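Local structure of calcium uptake protein 2, mitochondrial (Homo sapiens, 6LB7) at residues R31-L34 / F35-M38; M190-L193 / Q194-G198; K243-C246 / H247-T250. The protein probably senses calcium through EF-hand motifs and helps regulate mitochondrial calcium uptake, and holds a calcium ion in this structure. All blocks are in the same frame, centred on the assembly; numbering follows the deposited sequence.

Interaction 1: R31-L34 / F35-M38; sequences RDFL and FSVM
Ser36 and Val37 converge on one acceptor, Phe33 O, one turn back on helix 30-38. Ser36 OG donates to Phe33 O at 2.9 Å, and Val37 N reaches the same oxygen at 3.1 Å. The serine's chi1 of 83° sets OG between its own N and carbonyl carbon, within reach of that oxygen. Ser36 N bonds Asp32 O at 2.9 Å, while Phe35 N and Met38 N take Arg31 O and Leu34 O. Asp32 OD2 bonds Ser19 OG and Thr29 N, outside this turn. On one flank the extended Arg31 chain lies against Phe35: its CG sits over the ring face, 4.3 Å from the centroid. Farther out, Phe35 CE2 comes over the guanidinium face, 3.3 Å from Arg31 CZ; the two planes are inclined by 66°, and Arg31 NH2 ends up level with the ring at its edge. Val37 CG2 rides over the Phe33 ring near its rim, 3.8 Å from Phe33 CZ. Tyr87 and Leu90 of helix 84-94 also pack on Phe33. The buried Ser36 hydroxyl is thus served by its own helix, and because Arg31 meets Phe35 through a guanidinium face, its in-plane N-H groups are not spent on the ring.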
loop_
_atom_site.group_PDB
_atom_site.type_symbol
_atom_site.label_atom_id
_atom_site.label_comp_id
_atom_site.label_asym_id
_atom_site.label_seq_id
_atom_site.Cartn_x
_atom_site.Cartn_y
_atom_site.Cartn_z
ATOM N N ARG B 31 -29.227 -1.950 -13.623
ATOM C CA ARG B 31 -30.048 -2.376 -12.494
ATOM C C ARG B 31 -29.439 -3.595 -11.804
ATOM O O ARG B 31 -29.293 -3.614 -10.569
ATOM C CB ARG B 31 -31.473 -2.681 -12.970
ATOM C CG ARG B 31 -32.466 -3.106 -11.865
ATOM C CD ARG B 31 -33.876 -3.217 -12.444
ATOM N NE ARG B 31 -34.904 -3.440 -11.435
ATOM C CZ ARG B 31 -35.159 -4.629 -10.897
ATOM N NH1 ARG B 31 -34.456 -5.686 -11.281
ATOM N NH2 ARG B 31 -36.113 -4.765 -9.978
ATOM N N ASP B 32 -29.087 -4.627 -12.587
ATOM C CA ASP B 32 -28.406 -5.802 -12.044
ATOM C C ASP B 32 -27.179 -5.409 -11.241
ATOM O O ASP B 32 -26.924 -5.948 -10.156
ATOM C CB ASP B 32 -27.944 -6.742 -13.163
ATOM C CG ASP B 32 -29.078 -7.415 -13.903
ATOM O OD1 ASP B 32 -30.209 -7.488 -13.380
ATOM O OD2 ASP B 32 -28.802 -7.911 -15.020
ATOM N N PHE B 33 -26.345 -4.549 -11.826
ATOM C CA PHE B 33 -25.100 -4.158 -11.183
ATOM C C PHE B 33 -25.368 -3.501 -9.837
ATOM O O PHE B 33 -24.757 -3.860 -8.822
ATOM C CB PHE B 33 -24.312 -3.206 -12.088
ATOM C CG PHE B 33 -23.144 -2.580 -11.398
ATOM C CD1 PHE B 33 -22.035 -3.338 -11.073
ATOM C CD2 PHE B 33 -23.170 -1.248 -11.047
ATOM C CE1 PHE B 33 -20.961 -2.764 -10.428
ATOM C CE2 PHE B 33 -22.109 -0.677 -10.388
ATOM C CZ PHE B 33 -21.010 -1.431 -10.078
ATOM N N LEU B 34 -26.281 -2.527 -9.811
ATOM C CA LEU B 34 -26.602 -1.844 -8.561
ATOM C C LEU B 34 -27.048 -2.832 -7.486
ATOM O O LEU B 34 -26.606 -2.740 -6.336
ATOM C CB LEU B 34 -27.688 -0.796 -8.799
ATOM C CG LEU B 34 -27.268 0.381 -9.668
ATOM C CD1 LEU B 34 -28.498 1.150 -10.126
ATOM C CD2 LEU B 34 -26.276 1.288 -8.923
ATOM N N PHE B 35 -27.895 -3.807 -7.851
ATOM C CA PHE B 35 -28.364 -4.799 -6.884
ATOM C C PHE B 35 -27.223 -5.682 -6.385
ATOM O O PHE B 35 -27.148 -5.996 -5.192
ATOM C CB PHE B 35 -29.468 -5.661 -7.497
ATOM C CG PHE B 35 -30.783 -4.946 -7.658
ATOM C CD1 PHE B 35 -30.949 -3.646 -7.211
ATOM C CD2 PHE B 35 -31.863 -5.587 -8.222
ATOM C CE1 PHE B 35 -32.158 -2.994 -7.345
ATOM C CE2 PHE B 35 -33.071 -4.939 -8.357
ATOM C CZ PHE B 35 -33.215 -3.638 -7.917
ATOM N N SER B 36 -26.330 -6.104 -7.278
ATOM C CA SER B 36 -25.211 -6.936 -6.850
ATOM C C SER B 36 -24.286 -6.197 -5.886
ATOM O O SER B 36 -23.576 -6.830 -5.095
ATOM C CB SER B 36 -24.433 -7.426 -8.074
ATOM O OG SER B 36 -23.499 -6.457 -8.522
ATOM N N VAL B 37 -24.288 -4.870 -5.916
ATOM C CA VAL B 37 -23.445 -4.115 -5.001
ATOM C C VAL B 37 -24.122 -3.965 -3.637
ATOM O O VAL B 37 -23.467 -4.013 -2.593
ATOM C CB VAL B 37 -23.105 -2.755 -5.642
ATOM C CG1 VAL B 37 -22.552 -1.793 -4.618
ATOM C CG2 VAL B 37 -22.119 -2.951 -6.803
ATOM N N MET B 38 -25.433 -3.786 -3.623
ATOM C CA MET B 38 -26.126 -3.527 -2.372
ATOM C C MET B 38 -26.470 -4.807 -1.630
ATOM O O MET B 38 -26.458 -4.819 -0.398
ATOM C CB MET B 38 -27.403 -2.727 -2.637
ATOM C CG MET B 38 -27.125 -1.297 -3.114
ATOM S SD MET B 38 -28.582 -0.287 -2.866
ATOM C CE MET B 38 -29.736 -1.108 -3.969
#

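Interaction 2: M190-L193 / Q194-G198; sequences MEFL and QFSKG
Gln194, Phe195 and Ser196 each donate a regular N-H bond four residues back, to Met190, Glu191 and Phe192, before the backbone turns to a positive phi of 62° at Lys197 and ends helix 173-196. Glu191 O serves twice: besides taking the Phe195 N-H it lies in the plane of the Phe195 ring, 3.3 Å from CD2 at its edge. Trp210 and Phe213 both meet this ring edge-to-face. The carboxylate of Glu191 heads off the helix, OE2 in salt bridges with Arg318 and Arg321 and OE1 bonded to Trp210 NE1. At the terminus Gly198 N reaches back five residues to Leu193 O, 3.1 Å away and in the carbonyl plane. Together with the weak inner bond from Lys197 N to Gln194 O at 3.4 Å, this makes a Schellman motif. With glycine at C'', the usual apolar side-chain contact of the motif is missing; Leu193 CD2 lies 3.9 Å from Gly198 CA instead. Gly198 itself has a phi of 96°, at which a beta carbon would press on the carbonyl oxygen of Lys197. A chi1 of 83° tucks Ser196 OG in between its backbone N and carbonyl carbon, 3.3 Å from Phe192 O; the hydroxyl bonds Leu199 O beyond the turn and accepts a weak hydrogen bond from Gly198 N. The Lys197 chain curls round so that NZ bonds Phe195 O at 3.0 Å, tilted from the carbonyl plane, while its charge is paired with Glu209.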
loop_
_atom_site.group_PDB
_atom_site.type_symbol
_atom_site.label_atom_id
_atom_site.label_comp_id
_atom_site.label_asym_id
_atom_site.label_seq_id
_atom_site.Cartn_x
_atom_site.Cartn_y
_atom_site.Cartn_z
ATOM N N MET B 190 -28.009 5.593 -3.142
ATOM C CA MET B 190 -28.967 4.500 -3.239
ATOM C C MET B 190 -29.022 3.700 -1.943
ATOM O O MET B 190 -30.107 3.362 -1.456
ATOM C CB MET B 190 -28.596 3.618 -4.415
ATOM C CG MET B 190 -29.598 2.573 -4.715
ATOM S SD MET B 190 -29.220 1.885 -6.332
ATOM C CE MET B 190 -30.818 1.204 -6.728
ATOM N N GLU B 191 -27.858 3.392 -1.363
ATOM C CA GLU B 191 -27.844 2.696 -0.080
ATOM C C GLU B 191 -28.462 3.551 1.022
ATOM O O GLU B 191 -29.170 3.034 1.889
ATOM C CB GLU B 191 -26.415 2.287 0.287
ATOM C CG GLU B 191 -25.892 1.180 -0.626
ATOM C CD GLU B 191 -24.608 0.554 -0.130
ATOM O OE1 GLU B 191 -23.770 1.271 0.477
ATOM O OE2 GLU B 191 -24.447 -0.670 -0.332
ATOM N N PHE B 192 -28.222 4.857 1.005
ATOM C CA PHE B 192 -28.842 5.709 2.013
ATOM C C PHE B 192 -30.356 5.532 2.030
ATOM O O PHE B 192 -30.949 5.303 3.081
ATOM C CB PHE B 192 -28.510 7.170 1.762
ATOM C CG PHE B 192 -29.100 8.098 2.796
ATOM C CD1 PHE B 192 -30.333 8.707 2.585
ATOM C CD2 PHE B 192 -28.426 8.339 3.987
ATOM C CE1 PHE B 192 -30.875 9.556 3.545
ATOM C CE2 PHE B 192 -28.950 9.187 4.937
ATOM C CZ PHE B 192 -30.177 9.798 4.721
ATOM N N LEU B 193 -31.006 5.650 0.867
ATOM C CA LEU B 193 -32.462 5.531 0.853
ATOM C C LEU B 193 -32.921 4.102 1.097
ATOM O O LEU B 193 -33.989 3.888 1.684
ATOM C CB LEU B 193 -33.019 6.052 -0.458
ATOM C CG LEU B 193 -33.057 7.581 -0.384
ATOM C CD1 LEU B 193 -33.214 8.172 -1.777
ATOM C CD2 LEU B 193 -34.173 8.043 0.574
ATOM N N GLN B 194 -32.133 3.119 0.657
ATOM C CA GLN B 194 -32.465 1.728 0.945
ATOM C C GLN B 194 -32.542 1.488 2.453
ATOM O O GLN B 194 -33.507 0.909 2.961
ATOM C CB GLN B 194 -31.419 0.811 0.281
ATOM C CG GLN B 194 -31.646 -0.658 0.423
ATOM C CD GLN B 194 -32.951 -1.113 -0.142
ATOM O OE1 GLN B 194 -33.439 -0.598 -1.020
ATOM N NE2 GLN B 194 -33.519 -2.071 0.381
ATOM N N PHE B 195 -31.560 1.969 3.210
ATOM C CA PHE B 195 -31.580 1.675 4.632
ATOM C C PHE B 195 -32.358 2.706 5.429
ATOM O O PHE B 195 -32.857 2.379 6.512
ATOM C CB PHE B 195 -30.137 1.522 5.154
ATOM C CG PHE B 195 -29.494 0.245 4.692
ATOM C CD1 PHE B 195 -29.620 -0.920 5.433
ATOM C CD2 PHE B 195 -28.843 0.191 3.478
ATOM C CE1 PHE B 195 -29.079 -2.111 4.967
ATOM C CE2 PHE B 195 -28.289 -0.997 3.019
ATOM C CZ PHE B 195 -28.397 -2.143 3.764
ATOM N N SER B 196 -32.532 3.926 4.911
ATOM C CA SER B 196 -33.468 4.809 5.604
ATOM C C SER B 196 -34.923 4.466 5.303
ATOM O O SER B 196 -35.811 5.070 5.916
ATOM C CB SER B 196 -33.210 6.274 5.253
ATOM O OG SER B 196 -33.849 6.606 4.035
ATOM N N LYS B 197 -35.170 3.509 4.398
ATOM C CA LYS B 197 -36.533 3.081 4.007
ATOM C C LYS B 197 -37.321 4.207 3.370
ATOM O O LYS B 197 -38.549 4.277 3.515
ATOM C CB LYS B 197 -37.331 2.504 5.180
ATOM C CG LYS B 197 -36.996 1.108 5.529
ATOM C CD LYS B 197 -35.670 0.990 6.107
ATOM C CE LYS B 197 -35.549 0.046 7.017
ATOM N NZ LYS B 197 -34.272 -0.030 7.539
ATOM N N GLY B 198 -36.638 5.153 2.726
ATOM C CA GLY B 198 -37.306 6.253 2.078
ATOM C C GLY B 198 -37.403 7.531 2.888
ATOM O O GLY B 198 -37.743 8.575 2.316
#

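Interaction 3: K243-C246 / H247-T250; sequences KSFC and HFTT
Lys243 O receives His247 N at 2.9 Å and also stands over one face of the imidazole, 3.1 Å above the plane of the His247 ring and toward its rim. The lysine chain extends away, to a salt bridge with Glu189 on helix 173-196. Ser244 O takes Phe248 N at 3.0 Å, and Ser244 OG bonds back to Asp240 O. Phe245 carries the apolar part. Phe248 CD2 lies over one face of its ring, 3.9 Å from Phe245 CE1, with the two planes inclined at 52°, and Thr249 CG2 approaches Phe245 CE2 to 3.6 Å; Phe207 and Phe311 extend the cluster. Trimmed to an alanine here, the site would probably open a gap beside Phe248 and leave the Thr249 methyl and Phe207 without their aromatic partner. Phe245 O accepts Thr249 N and meets the Phe248 ring at its edge. Cys246 O is gripped by Thr249 OG1 at 2.6 Å. With chi1 at 69°, Thr249 divides its branches, the hydroxyl going to Cys246 O and the methyl to Phe245. A single threonine near the end of helix 239-249 therefore hides its hydroxyl on the backbone and leaves its methyl for the Phe245 ring.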
loop_
_atom_site.group_PDB
_atom_site.type_symbol
_atom_site.label_atom_id
_atom_site.label_comp_id
_atom_site.label_asym_id
_atom_site.label_seq_id
_atom_site.Cartn_x
_atom_site.Cartn_y
_atom_site.Cartn_z
ATOM N N LYS B 243 -22.508 10.205 3.638
ATOM C CA LYS B 243 -21.486 10.222 2.592
ATOM C C LYS B 243 -20.089 10.378 3.184
ATOM O O LYS B 243 -19.137 9.744 2.712
ATOM C CB LYS B 243 -21.754 11.351 1.581
ATOM C CG LYS B 243 -22.930 11.105 0.658
ATOM C CD LYS B 243 -23.215 12.324 -0.252
ATOM C CE LYS B 243 -24.291 11.977 -1.253
ATOM N NZ LYS B 243 -24.618 13.069 -2.203
ATOM N N SER B 244 -19.947 11.207 4.221
ATOM C CA SER B 244 -18.633 11.400 4.840
ATOM C C SER B 244 -18.117 10.108 5.450
ATOM O O SER B 244 -16.926 9.803 5.339
ATOM C CB SER B 244 -18.680 12.483 5.921
ATOM O OG SER B 244 -19.098 13.695 5.339
ATOM N N PHE B 245 -18.990 9.352 6.123
ATOM C CA PHE B 245 -18.559 8.063 6.646
ATOM C C PHE B 245 -18.155 7.126 5.528
ATOM O O PHE B 245 -17.155 6.408 5.651
ATOM C CB PHE B 245 -19.639 7.395 7.488
ATOM C CG PHE B 245 -19.139 6.175 8.204
ATOM C CD1 PHE B 245 -18.492 6.300 9.430
ATOM C CD2 PHE B 245 -19.271 4.906 7.629
ATOM C CE1 PHE B 245 -18.011 5.182 10.091
ATOM C CE2 PHE B 245 -18.787 3.772 8.278
ATOM C CZ PHE B 245 -18.147 3.918 9.521
ATOM N N CYS B 246 -18.937 7.083 4.444
ATOM C CA CYS B 246 -18.582 6.185 3.351
ATOM C C CYS B 246 -17.233 6.554 2.752
ATOM O O CYS B 246 -16.454 5.672 2.380
ATOM C CB CYS B 246 -19.674 6.169 2.273
ATOM S SG CYS B 246 -21.235 5.453 2.835
ATOM N N HIS B 247 -16.948 7.848 2.613
ATOM C CA HIS B 247 -15.623 8.252 2.136
ATOM C C HIS B 247 -14.527 7.796 3.095
ATOM O O HIS B 247 -13.444 7.377 2.660
ATOM C CB HIS B 247 -15.566 9.772 1.960
ATOM C CG HIS B 247 -16.373 10.269 0.808
ATOM N ND1 HIS B 247 -17.077 11.454 0.843
ATOM C CD2 HIS B 247 -16.586 9.740 -0.421
ATOM C CE1 HIS B 247 -17.688 11.633 -0.315
ATOM N NE2 HIS B 247 -17.412 10.604 -1.096
ATOM N N PHE B 248 -14.789 7.872 4.410
ATOM C CA PHE B 248 -13.821 7.390 5.393
ATOM C C PHE B 248 -13.536 5.892 5.238
ATOM O O PHE B 248 -12.403 5.446 5.475
ATOM C CB PHE B 248 -14.314 7.725 6.812
ATOM C CG PHE B 248 -13.817 6.771 7.881
ATOM C CD1 PHE B 248 -12.574 6.953 8.465
ATOM C CD2 PHE B 248 -14.611 5.708 8.315
ATOM C CE1 PHE B 248 -12.106 6.073 9.454
ATOM C CE2 PHE B 248 -14.158 4.835 9.305
ATOM C CZ PHE B 248 -12.896 5.027 9.876
ATOM N N THR B 249 -14.524 5.096 4.831
ATOM C CA THR B 249 -14.252 3.668 4.671
ATOM C C THR B 249 -13.256 3.381 3.541
ATOM O O THR B 249 -12.693 2.287 3.506
ATOM C CB THR B 249 -15.542 2.878 4.412
ATOM O OG1 THR B 249 -16.060 3.218 3.114
ATOM C CG2 THR B 249 -16.593 3.177 5.499
ATOM N N THR B 250 -13.014 4.321 2.623
ATOM C CA THR B 250 -12.026 4.068 1.573
ATOM C C THR B 250 -10.607 4.411 2.014
ATOM O O THR B 250 -9.664 4.167 1.253
ATOM C CB THR B 250 -12.363 4.826 0.272
ATOM O OG1 THR B 250 -12.305 6.238 0.488
ATOM C CG2 THR B 250 -13.764 4.458 -0.244
#

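In the fold
Interactions 1 and 2 sit on helices that pack directly, with centres 14 Å apart: Met38 SD lies 3.6 Å from Met190 CG, and Leu34 CD1 is 3.9 Å from Met190 SD. Arg321 adds a polar tie, its NH2 bonding Val37 O of interaction 1 and pairing with Glu191 of interaction 2. Interaction 3 touches neither, its centre about 16 Å from interaction 2 and 20 Å from interaction 1 (nearest atoms about 5 and 10 Å), but its Lys243 pairs with Glu189 on the helix carrying interaction 2. Trp210 bridges interactions 2 and 3, meeting Glu191 and Phe195 as well as Cys246. The calcium ligands Asp109, Asp111, Asn113, Met115 and Glu120 lie outside all three ranges.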